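Local coordinates for long form salivary protein D7L1 (Aedes aegypti, PDB 3DXL), which binds and sequesters host biogenic amines and cysteinyl and other leukotrienes, modulating blood feeding of the female mosquito on vertebrates, at residues K150-E155 against V269-Y274; F156-Y161 against K187-C192; Y178-D183 against K243-Y248. One frame throughout, in Å; residues are numbered along the deposited sequence. Where two conformers were deposited one is given.

Contact 1. Residues K150-E155 against V269-Y274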
loop_
_atom_site.group_PDB
_atom_site.type_symbol
_atom_site.label_atom_id
_atom_site.label_comp_id
_atom_site.label_asym_id
_atom_site.label_seq_id
_atom_site.Cartn_x
_atom_site.Cartn_y
_atom_site.Cartn_z
ATOM N N LYS A 150 -3.179 -11.296 -5.308
ATOM C CA LYS A 150 -2.511 -12.531 -4.887
ATOM C C LYS A 150 -1.102 -12.700 -5.480
ATOM O O LYS A 150 -0.526 -13.798 -5.423
ATOM C CB LYS A 150 -3.382 -13.772 -5.161
ATOM C CG LYS A 150 -4.801 -13.715 -4.579
ATOM C CD LYS A 150 -4.829 -13.760 -3.049
ATOM C CE LYS A 150 -4.403 -15.127 -2.494
ATOM N NZ LYS A 150 -5.269 -16.269 -2.931
ATOM N N GLN A 151 -0.536 -11.617 -6.011
ATOM C CA GLN A 151 0.815 -11.658 -6.570
ATOM C C GLN A 151 1.816 -10.992 -5.623
ATOM O O GLN A 151 1.612 -9.871 -5.179
ATOM C CB GLN A 151 0.857 -10.992 -7.946
ATOM C CG GLN A 151 2.239 -11.046 -8.589
ATOM C CD GLN A 151 2.297 -10.371 -9.943
ATOM O OE1 GLN A 151 1.574 -9.405 -10.212
ATOM N NE2 GLN A 151 3.194 -10.865 -10.801
ATOM N N SER A 152 2.912 -11.682 -5.317
ATOM C CA SER A 152 4.010 -11.035 -4.606
ATOM C C SER A 152 4.375 -9.722 -5.287
ATOM O O SER A 152 4.582 -9.694 -6.506
ATOM C CB SER A 152 5.225 -11.945 -4.645
ATOM O OG SER A 152 6.389 -11.242 -4.241
ATOM N N TYR A 153 4.472 -8.632 -4.529
ATOM C CA TYR A 153 4.867 -7.377 -5.151
ATOM C C TYR A 153 6.292 -7.469 -5.705
ATOM O O TYR A 153 6.613 -6.901 -6.745
ATOM C CB TYR A 153 4.721 -6.163 -4.213
ATOM C CG TYR A 153 4.478 -4.893 -5.004
ATOM C CD1 TYR A 153 3.191 -4.371 -5.132
ATOM C CD2 TYR A 153 5.517 -4.245 -5.680
ATOM C CE1 TYR A 153 2.948 -3.239 -5.893
ATOM C CE2 TYR A 153 5.294 -3.121 -6.444
ATOM C CZ TYR A 153 4.000 -2.618 -6.552
ATOM O OH TYR A 153 3.760 -1.500 -7.318
ATOM N N PHE A 154 7.156 -8.180 -4.984
ATOM C CA PHE A 154 8.531 -8.381 -5.440
ATOM C C PHE A 154 8.548 -9.088 -6.798
ATOM O O PHE A 154 9.289 -8.686 -7.696
ATOM C CB PHE A 154 9.337 -9.190 -4.414
ATOM C CG PHE A 154 9.701 -8.434 -3.151
ATOM C CD1 PHE A 154 11.021 -8.449 -2.707
ATOM C CD2 PHE A 154 8.754 -7.765 -2.380
ATOM C CE1 PHE A 154 11.397 -7.791 -1.545
ATOM C CE2 PHE A 154 9.139 -7.101 -1.195
ATOM C CZ PHE A 154 10.461 -7.121 -0.781
ATOM N N GLU A 155 7.743 -10.136 -6.946
ATOM C CA GLU A 155 7.656 -10.847 -8.219
ATOM C C GLU A 155 7.131 -9.972 -9.339
ATOM O O GLU A 155 7.610 -10.060 -10.465
ATOM C CB GLU A 155 6.841 -12.118 -8.077
ATOM C CG GLU A 155 7.552 -13.126 -7.223
ATOM C CD GLU A 155 6.838 -14.444 -7.130
ATOM O OE1 GLU A 155 5.819 -14.648 -7.831
ATOM O OE2 GLU A 155 7.317 -15.290 -6.349
ATOM N N VAL A 269 6.478 -11.857 1.815
ATOM C CA VAL A 269 5.476 -12.885 2.049
ATOM C C VAL A 269 4.089 -12.256 2.197
ATOM O O VAL A 269 3.114 -12.680 1.559
ATOM C CB VAL A 269 5.826 -13.737 3.292
ATOM C CG1 VAL A 269 4.666 -14.652 3.675
ATOM C CG2 VAL A 269 7.076 -14.574 3.024
ATOM N N ARG A 270 3.992 -11.221 3.026
ATOM C CA ARG A 270 2.710 -10.578 3.272
ATOM C C ARG A 270 2.209 -9.816 2.043
ATOM O O ARG A 270 0.991 -9.652 1.872
ATOM C CB ARG A 270 2.787 -9.695 4.516
ATOM C CG ARG A 270 2.961 -10.526 5.781
ATOM C CD ARG A 270 2.928 -9.705 7.050
ATOM N NE ARG A 270 4.171 -8.957 7.203
ATOM C CZ ARG A 270 4.295 -7.647 6.996
ATOM N NH1 ARG A 270 3.243 -6.916 6.637
ATOM N NH2 ARG A 270 5.481 -7.061 7.143
ATOM N N SER A 271 3.118 -9.380 1.167
ATOM C CA SER A 271 2.714 -8.673 -0.058
ATOM C C SER A 271 1.992 -9.592 -1.035
ATOM O O SER A 271 1.326 -9.120 -1.958
ATOM C CB SER A 271 3.890 -7.992 -0.766
ATOM O OG SER A 271 4.636 -8.917 -1.549
ATOM N N GLN A 272 2.119 -10.903 -0.837
ATOM C CA GLN A 272 1.443 -11.859 -1.708
ATOM C C GLN A 272 -0.065 -11.889 -1.500
ATOM O O GLN A 272 -0.791 -12.331 -2.390
ATOM C CB GLN A 272 1.983 -13.266 -1.473
ATOM C CG GLN A 272 3.472 -13.414 -1.754
ATOM C CD GLN A 272 4.043 -14.753 -1.325
ATOM O OE1 GLN A 272 3.329 -15.633 -0.848
ATOM N NE2 GLN A 272 5.354 -14.901 -1.475
ATOM N N ILE A 273 -0.528 -11.461 -0.326
ATOM C CA ILE A 273 -1.954 -11.458 -0.002
ATOM C C ILE A 273 -2.193 -10.204 0.821
ATOM O O ILE A 273 -1.849 -10.155 2.001
ATOM C CB ILE A 273 -2.374 -12.701 0.842
ATOM C CG1 ILE A 273 -1.850 -14.016 0.236
ATOM C CG2 ILE A 273 -3.897 -12.736 1.010
ATOM C CD1 ILE A 273 -1.994 -15.216 1.156
ATOM N N TYR A 274 -2.789 -9.188 0.217
ATOM C CA TYR A 274 -2.947 -7.934 0.942
ATOM C C TYR A 274 -3.797 -8.113 2.206
ATOM O O TYR A 274 -3.513 -7.496 3.233
ATOM C CB TYR A 274 -3.483 -6.832 0.028
ATOM C CG TYR A 274 -2.428 -6.183 -0.854
ATOM C CD1 TYR A 274 -1.174 -6.780 -1.074
ATOM C CD2 TYR A 274 -2.692 -4.972 -1.484
ATOM C CE1 TYR A 274 -0.223 -6.174 -1.875
ATOM C CE2 TYR A 274 -1.758 -4.365 -2.299
ATOM C CZ TYR A 274 -0.512 -4.980 -2.495
ATOM O OH TYR A 274 0.430 -4.387 -3.300
#

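Contact 2. Residues F156-Y161 against K187-C192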
loop_
_atom_site.group_PDB
_atom_site.type_symbol
_atom_site.label_atom_id
_atom_site.label_comp_id
_atom_site.label_asym_id
_atom_site.label_seq_id
_atom_site.Cartn_x
_atom_site.Cartn_y
_atom_site.Cartn_z
ATOM N N PHE A 156 6.140 -9.130 -9.044
ATOM C CA PHE A 156 5.653 -8.170 -10.033
ATOM C C PHE A 156 6.812 -7.335 -10.593
ATOM O O PHE A 156 6.951 -7.203 -11.810
ATOM C CB PHE A 156 4.557 -7.276 -9.426
ATOM C CG PHE A 156 4.371 -5.963 -10.156
ATOM C CD1 PHE A 156 3.803 -5.920 -11.430
ATOM C CD2 PHE A 156 4.803 -4.776 -9.579
ATOM C CE1 PHE A 156 3.685 -4.709 -12.104
ATOM C CE2 PHE A 156 4.667 -3.560 -10.249
ATOM C CZ PHE A 156 4.111 -3.533 -11.512
ATOM N N CYS A 157 7.638 -6.780 -9.706
ATOM C CA CYS A 157 8.759 -5.953 -10.134
ATOM C C CYS A 157 9.803 -6.785 -10.882
ATOM O O CYS A 157 10.281 -6.387 -11.958
ATOM C CB CYS A 157 9.399 -5.256 -8.938
ATOM S SG CYS A 157 8.311 -4.064 -8.117
ATOM N N GLU A 158 10.143 -7.943 -10.320
ATOM C CA GLU A 158 11.118 -8.840 -10.952
ATOM C C GLU A 158 10.705 -9.162 -12.382
ATOM O O GLU A 158 11.543 -9.175 -13.288
ATOM C CB GLU A 158 11.196 -10.147 -10.190
ATOM C CG GLU A 158 11.897 -10.065 -8.866
ATOM C CD GLU A 158 11.894 -11.391 -8.140
ATOM O OE1 GLU A 158 11.101 -12.281 -8.497
ATOM O OE2 GLU A 158 12.696 -11.554 -7.205
ATOM N N ASN A 159 9.415 -9.437 -12.586
ATOM C CA ASN A 159 8.948 -9.839 -13.907
ATOM C C ASN A 159 8.984 -8.694 -14.908
ATOM O O ASN A 159 9.168 -8.923 -16.103
ATOM C CB ASN A 159 7.555 -10.450 -13.820
ATOM C CG ASN A 159 7.535 -11.771 -13.081
ATOM O OD1 ASN A 159 8.585 -12.374 -12.815
ATOM N ND2 ASN A 159 6.342 -12.244 -12.757
ATOM N N LYS A 160 8.835 -7.468 -14.423
ATOM C CA LYS A 160 8.917 -6.290 -15.260
ATOM C C LYS A 160 10.352 -6.013 -15.707
ATOM O O LYS A 160 10.601 -5.700 -16.870
ATOM C CB LYS A 160 8.350 -5.104 -14.479
ATOM C CG LYS A 160 8.290 -3.792 -15.197
ATOM C CD LYS A 160 7.508 -2.787 -14.366
ATOM C CE LYS A 160 7.547 -1.412 -14.995
ATOM N NZ LYS A 160 6.913 -0.419 -14.093
ATOM N N TYR A 161 11.303 -6.137 -14.784
ATOM C CA TYR A 161 12.671 -5.703 -15.064
ATOM C C TYR A 161 13.625 -6.829 -15.451
ATOM O O TYR A 161 14.617 -6.576 -16.134
ATOM C CB TYR A 161 13.219 -4.865 -13.905
ATOM C CG TYR A 161 12.418 -3.599 -13.730
ATOM C CD1 TYR A 161 12.561 -2.534 -14.624
ATOM C CD2 TYR A 161 11.483 -3.474 -12.706
ATOM C CE1 TYR A 161 11.808 -1.384 -14.489
ATOM C CE2 TYR A 161 10.724 -2.313 -12.567
ATOM C CZ TYR A 161 10.893 -1.279 -13.460
ATOM O OH TYR A 161 10.141 -0.125 -13.322
ATOM N N LYS A 187 18.496 -0.065 -10.222
ATOM C CA LYS A 187 17.978 1.091 -9.502
ATOM C C LYS A 187 16.489 1.314 -9.764
ATOM O O LYS A 187 15.747 1.664 -8.854
ATOM C CB LYS A 187 18.802 2.341 -9.813
ATOM C CG LYS A 187 20.251 2.228 -9.334
ATOM C CD LYS A 187 21.016 3.520 -9.518
ATOM C CE LYS A 187 22.467 3.363 -9.083
ATOM N NZ LYS A 187 23.236 4.605 -9.347
ATOM N N GLU A 188 16.051 1.067 -10.991
ATOM C CA GLU A 188 14.638 1.208 -11.329
ATOM C C GLU A 188 13.814 0.084 -10.713
ATOM O O GLU A 188 12.728 0.314 -10.188
ATOM C CB GLU A 188 14.447 1.225 -12.841
ATOM C CG GLU A 188 13.124 1.840 -13.265
ATOM C CD GLU A 188 12.900 1.826 -14.768
ATOM O OE1 GLU A 188 13.880 1.682 -15.535
ATOM O OE2 GLU A 188 11.724 1.951 -15.177
ATOM N N HIS A 189 14.321 -1.139 -10.793
ATOM C CA HIS A 189 13.681 -2.274 -10.165
ATOM C C HIS A 189 13.510 -2.047 -8.655
ATOM O O HIS A 189 12.442 -2.315 -8.085
ATOM C CB HIS A 189 14.486 -3.552 -10.439
ATOM C CG HIS A 189 14.117 -4.677 -9.530
ATOM N ND1 HIS A 189 12.975 -5.430 -9.700
ATOM C CD2 HIS A 189 14.695 -5.120 -8.390
ATOM C CE1 HIS A 189 12.885 -6.314 -8.721
ATOM N NE2 HIS A 189 13.919 -6.148 -7.916
ATOM N N THR A 190 14.549 -1.522 -8.013
ATOM C CA THR A 190 14.518 -1.310 -6.577
ATOM C C THR A 190 13.542 -0.186 -6.233
ATOM O O THR A 190 12.865 -0.255 -5.213
ATOM C CB THR A 190 15.934 -1.038 -6.048
ATOM O OG1 THR A 190 16.761 -2.192 -6.297
ATOM C CG2 THR A 190 15.930 -0.779 -4.572
ATOM N N ASP A 191 13.447 0.822 -7.097
ATOM C CA ASP A 191 12.404 1.845 -6.956
ATOM C C ASP A 191 11.002 1.216 -6.998
ATOM O O ASP A 191 10.133 1.553 -6.181
ATOM C CB ASP A 191 12.572 2.928 -8.029
ATOM C CG ASP A 191 11.695 4.139 -7.776
ATOM O OD1 ASP A 191 11.793 4.741 -6.685
ATOM O OD2 ASP A 191 10.906 4.472 -8.670
ATOM N N CYS A 192 10.787 0.299 -7.935
ATOM C CA CYS A 192 9.513 -0.432 -8.034
ATOM C C CYS A 192 9.184 -1.139 -6.724
ATOM O O CYS A 192 8.060 -1.033 -6.218
ATOM C CB CYS A 192 9.576 -1.433 -9.195
ATOM S SG CYS A 192 8.110 -2.479 -9.464
#

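Contact 3. Residues Y178-D183 against K243-Y248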
loop_
_atom_site.group_PDB
_atom_site.type_symbol
_atom_site.label_atom_id
_atom_site.label_comp_id
_atom_site.label_asym_id
_atom_site.label_seq_id
_atom_site.Cartn_x
_atom_site.Cartn_y
_atom_site.Cartn_z
ATOM N N TYR A 178 20.288 -10.520 -1.861
ATOM C CA TYR A 178 20.632 -9.189 -1.330
ATOM C C TYR A 178 21.941 -8.609 -1.868
ATOM O O TYR A 178 22.556 -7.766 -1.230
ATOM C CB TYR A 178 20.599 -9.159 0.212
ATOM C CG TYR A 178 19.193 -9.249 0.767
ATOM C CD1 TYR A 178 18.372 -8.119 0.831
ATOM C CD2 TYR A 178 18.678 -10.460 1.209
ATOM C CE1 TYR A 178 17.080 -8.195 1.324
ATOM C CE2 TYR A 178 17.377 -10.555 1.704
ATOM C CZ TYR A 178 16.584 -9.406 1.770
ATOM O OH TYR A 178 15.289 -9.450 2.263
ATOM N N THR A 179 22.358 -9.047 -3.050
ATOM C CA THR A 179 23.441 -8.371 -3.754
ATOM C C THR A 179 22.918 -7.044 -4.292
ATOM O O THR A 179 21.894 -6.997 -4.983
ATOM C CB THR A 179 24.009 -9.244 -4.882
ATOM O OG1 THR A 179 24.702 -10.337 -4.284
ATOM C CG2 THR A 179 24.985 -8.472 -5.750
ATOM N N VAL A 180 23.614 -5.968 -3.962
ATOM C CA VAL A 180 23.236 -4.632 -4.407
ATOM C C VAL A 180 23.949 -4.298 -5.713
ATOM O O VAL A 180 25.127 -3.939 -5.714
ATOM C CB VAL A 180 23.557 -3.567 -3.340
ATOM C CG1 VAL A 180 23.117 -2.190 -3.828
ATOM C CG2 VAL A 180 22.878 -3.897 -1.997
ATOM N N LEU A 181 23.244 -4.451 -6.826
ATOM C CA LEU A 181 23.774 -4.087 -8.132
ATOM C C LEU A 181 23.812 -2.563 -8.309
ATOM O O LEU A 181 23.150 -1.826 -7.566
ATOM C CB LEU A 181 22.978 -4.773 -9.248
ATOM C CG LEU A 181 22.872 -6.302 -9.157
ATOM C CD1 LEU A 181 21.959 -6.835 -10.241
ATOM C CD2 LEU A 181 24.250 -6.967 -9.262
ATOM N N ASP A 182 24.609 -2.104 -9.275
ATOM C CA ASP A 182 24.937 -0.682 -9.440
ATOM C C ASP A 182 24.318 -0.042 -10.665
ATOM O O ASP A 182 24.415 1.168 -10.845
ATOM C CB ASP A 182 26.455 -0.509 -9.562
ATOM C CG ASP A 182 27.144 -0.455 -8.235
ATOM O OD1 ASP A 182 26.464 -0.346 -7.194
ATOM O OD2 ASP A 182 28.390 -0.515 -8.246
ATOM N N ASP A 183 23.737 -0.861 -11.526
ATOM C CA ASP A 183 23.277 -0.395 -12.823
ATOM C C ASP A 183 21.902 0.279 -12.770
ATOM O O ASP A 183 21.131 0.090 -11.826
ATOM C CB ASP A 183 23.266 -1.563 -13.806
ATOM C CG ASP A 183 22.287 -2.651 -13.395
ATOM O OD1 ASP A 183 22.635 -3.501 -12.546
ATOM O OD2 ASP A 183 21.159 -2.651 -13.919
ATOM N N LYS A 243 16.786 7.544 -5.005
ATOM C CA LYS A 243 16.550 7.526 -3.570
ATOM C C LYS A 243 16.144 6.144 -3.053
ATOM O O LYS A 243 16.668 5.717 -2.022
ATOM C CB LYS A 243 15.585 8.640 -3.147
ATOM C CG LYS A 243 16.210 10.035 -3.287
ATOM C CD LYS A 243 15.212 11.165 -3.099
ATOM C CE LYS A 243 14.977 11.453 -1.639
ATOM N NZ LYS A 243 13.853 12.399 -1.439
ATOM N N SER A 244 15.255 5.443 -3.766
ATOM C CA SER A 244 14.862 4.078 -3.369
ATOM C C SER A 244 16.081 3.169 -3.253
ATOM O O SER A 244 16.290 2.501 -2.237
ATOM C CB SER A 244 13.881 3.465 -4.368
ATOM O OG SER A 244 12.596 4.050 -4.249
ATOM N N TRP A 245 16.891 3.164 -4.307
ATOM C CA TRP A 245 18.099 2.346 -4.335
ATOM C C TRP A 245 19.070 2.744 -3.221
ATOM O O TRP A 245 19.646 1.881 -2.554
ATOM C CB TRP A 245 18.748 2.463 -5.710
ATOM C CG TRP A 245 20.068 1.750 -5.831
ATOM C CD1 TRP A 245 20.266 0.424 -6.105
ATOM C CD2 TRP A 245 21.373 2.335 -5.697
ATOM N NE1 TRP A 245 21.621 0.149 -6.149
ATOM C CE2 TRP A 245 22.319 1.298 -5.891
ATOM C CE3 TRP A 245 21.838 3.628 -5.419
ATOM C CZ2 TRP A 245 23.704 1.521 -5.840
ATOM C CZ3 TRP A 245 23.216 3.844 -5.353
ATOM C CH2 TRP A 245 24.129 2.795 -5.567
ATOM N N HIS A 246 19.242 4.047 -3.012
ATOM C CA HIS A 246 20.098 4.524 -1.936
ATOM C C HIS A 246 19.721 3.934 -0.582
ATOM O O HIS A 246 20.585 3.456 0.158
ATOM C CB HIS A 246 20.078 6.048 -1.850
ATOM C CG HIS A 246 20.741 6.584 -0.622
ATOM N ND1 HIS A 246 22.111 6.675 -0.494
ATOM C CD2 HIS A 246 20.220 7.057 0.536
ATOM C CE1 HIS A 246 22.405 7.185 0.689
ATOM N NE2 HIS A 246 21.276 7.420 1.336
ATOM N N TYR A 247 18.432 3.992 -0.240
ATOM C CA TYR A 247 18.016 3.496 1.056
ATOM C C TYR A 247 18.118 1.982 1.150
ATOM O O TYR A 247 18.520 1.453 2.192
ATOM C CB TYR A 247 16.615 4.002 1.409
ATOM C CG TYR A 247 16.640 5.435 1.889
ATOM C CD1 TYR A 247 17.115 5.751 3.157
ATOM C CD2 TYR A 247 16.216 6.473 1.067
ATOM C CE1 TYR A 247 17.155 7.060 3.601
ATOM C CE2 TYR A 247 16.247 7.798 1.512
ATOM C CZ TYR A 247 16.720 8.072 2.771
ATOM O OH TYR A 247 16.754 9.367 3.222
ATOM N N TYR A 248 17.766 1.299 0.064
ATOM C CA TYR A 248 17.927 -0.154 0.026
ATOM C C TYR A 248 19.387 -0.565 0.280
ATOM O O TYR A 248 19.667 -1.370 1.173
ATOM C CB TYR A 248 17.422 -0.703 -1.310
ATOM C CG TYR A 248 17.635 -2.186 -1.479
ATOM C CD1 TYR A 248 16.854 -3.105 -0.784
ATOM C CD2 TYR A 248 18.648 -2.677 -2.315
ATOM C CE1 TYR A 248 17.059 -4.485 -0.928
ATOM C CE2 TYR A 248 18.857 -4.048 -2.467
ATOM C CZ TYR A 248 18.062 -4.940 -1.772
ATOM O OH TYR A 248 18.252 -6.296 -1.908
HETATM O O HOH W 1 19.361 -7.288 -4.031
#

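Contact 1. Residues K150-E155 against V269-Y274
One direct hydrogen bond joins Tyr-153 to Ser-271: the backbone N of Tyr-153 donates to Ser-271 OG over 3.0 Å, with an angle of 158° at the hydrogen. The hydroxyl is held between the backbone N and the carbonyl carbon of its own residue (chi1 81°), a rotation that keeps it close to its helix, where it also bonds to Glu-268 O. It thus ties the last turn of helix 257-271 to the first residue of helix 153-161.

A weaker polar contact lies nearer the surface, where Lys-150 CA approaches Gln-272 O at 3.0 Å in a CA-H...O geometry. Two carbonyl oxygens, Gln-151 O and Ser-271 O, come within 3.3 Å of each other without a bond between them; Arg-147 donates to Gln-151 O and, weakly, to Ser-271 O, which should ease their mutual repulsion.

Ser-152 is the N-cap of helix 153-161, its OG accepting from Glu-155 N over 3.2 Å. The same oxygen is hydrogen-bonded to Glu-268 OE2, which also accepts from Gln-272 NE2, so the start of one helix and the end of the other share a carboxylate of the noradrenaline site in the C-terminal PBP/GOBP domain.

The remaining contacts between the two segments are van der Waals. Ser-152 CB rests on Gln-272 CG at 3.7 Å, and Lys-150, its chain bent at chi2, chi3 and chi4, brings CE against Ile-273 CG1 at 3.9 Å. The two tyrosines meet obliquely: the hydroxyl of Tyr-274 comes to the edge of the Tyr-153 ring, near its plane, with OH 3.3 Å from CD1. Outside the segments, that hydroxyl is hydrogen-bonded to Glu-7 of helix 6-20, on which both tyrosines pack, and Arg-147 makes a cation-pi contact with the Tyr-274 ring.

Contact 2. Residues F156-Y161 against K187-C192
Tyr-161 lays one face of its ring against the backbone of Glu-188 and His-189. His-189 CA makes a CH-pi contact 4.0 Å from the centroid of the Tyr-161 ring, 28° off the normal, while Lys-160 CG lies over the opposite face, offset toward the rim. The Glu-188 side chain crosses the phenol at about a right angle, with carboxylate and ring planes 63° apart; Tyr-161 OH is 3.2 Å from Glu-188 OE2.

His-189 presents the edge of its imidazole to the other helix. With CG anti to the backbone N, the ring reaches across to Cys-157 and Glu-158, and its CE1 lies 3.6 Å from Cys-157 CB. ND1 is buried here without a hydrogen-bonding partner, whereas NE2 is hydrogen-bonded to a glycerol, probably from the crystallisation liquor. Glu-158 runs alongside, pointing the same way, its carboxylate plane not far from parallel to the imidazole. Both residues bind noradrenaline, and Arg-176, a third residue of that site, forms a salt bridge with Glu-158.

The disulfide between Cys-157 SG and Cys-192 SG (2.1 Å) links the helices covalently. Cys-192 SG also approaches the Phe-156 ring obliquely, 3.7 Å from CE2, and meets the Tyr-161 ring at its edge. Such interhelical disulfides are a hallmark of the PBP/GOBP fold.

Helices 153-161 and 184-196 run nearly antiparallel here, their local axes 9.2 Å apart at 154°. Lys-187 of the second helix makes a cation-pi contact with Trp-245 and Asp-191 bonds Ser-244, both on helix 243-253.

Contact 3. Residues Y178-D183 against K243-Y248
The Trp-245 indole turns its edge toward Leu-181 and Asp-182. Its NE1 donates to Leu-181 O over 2.9 Å; the acceptor sits 20° out of the indole plane, and the nitrogen lies almost on the extension of the C=O bond (172°), though the N-H is bent (146° at the hydrogen). Farther along the same edge, Asp-182 OD1 lies 3.6 Å from Trp-245 CZ2, its carboxylate plane turned steeply from the ring. Val-180 CG1 reaches the indole obliquely, 3.6 Å from NE1, and its CG2 touches Tyr-248 CE2 at 4.1 Å, one methyl for each ring.

Turned away from its own backbone N, the Tyr-248 ring reaches from the helix toward the loop and meets Tyr-178 at about a right angle, its OH 3.3 Å from Tyr-178 CD1. A water accepts from this hydroxyl and donates to Thr-179 O at 2.7 Å, bridging helix and loop; the hydroxyl is also hydrogen-bonded to a glycerol, probably from the crystallisation liquor. Tyr-178 OH is hydrogen-bonded to Asp-265, which puts Tyr-178 beside the amine site.

Tyr-178 is the C-prime residue of a Schellman motif closing the preceding helix, and Asp-183 is the N-cap of helix 184-196, its OD2 accepting from Phe-186 N. The loop between packs against helix 243-253, with Tyr-178 against helix 257-271 and Tyr-248 touching Phe-186 of helix 184-196 and Phe-260 of helix 257-271.

In the fold
All three contacts belong to the C-terminal half of the protein, whose pocket takes biogenic amines. Contacts 1 and 2 share helix 153-161, their centres about 14 Å apart, and touch where Tyr-153 CE2 approaches Cys-192 O at 3.5 Å. Contacts 2 and 3, about 11 Å between centres, interlock along the chain and meet through Thr-190 CG2 against Tyr-248 CB at 3.6 Å. Contacts 1 and 3 do not touch, but helices 243-253 and 257-271 are consecutive. Each approaches the noradrenaline site differently: contact 1 through Glu-268, contact 2 through its own Glu-158 and His-189, and contact 3 through Asp-265.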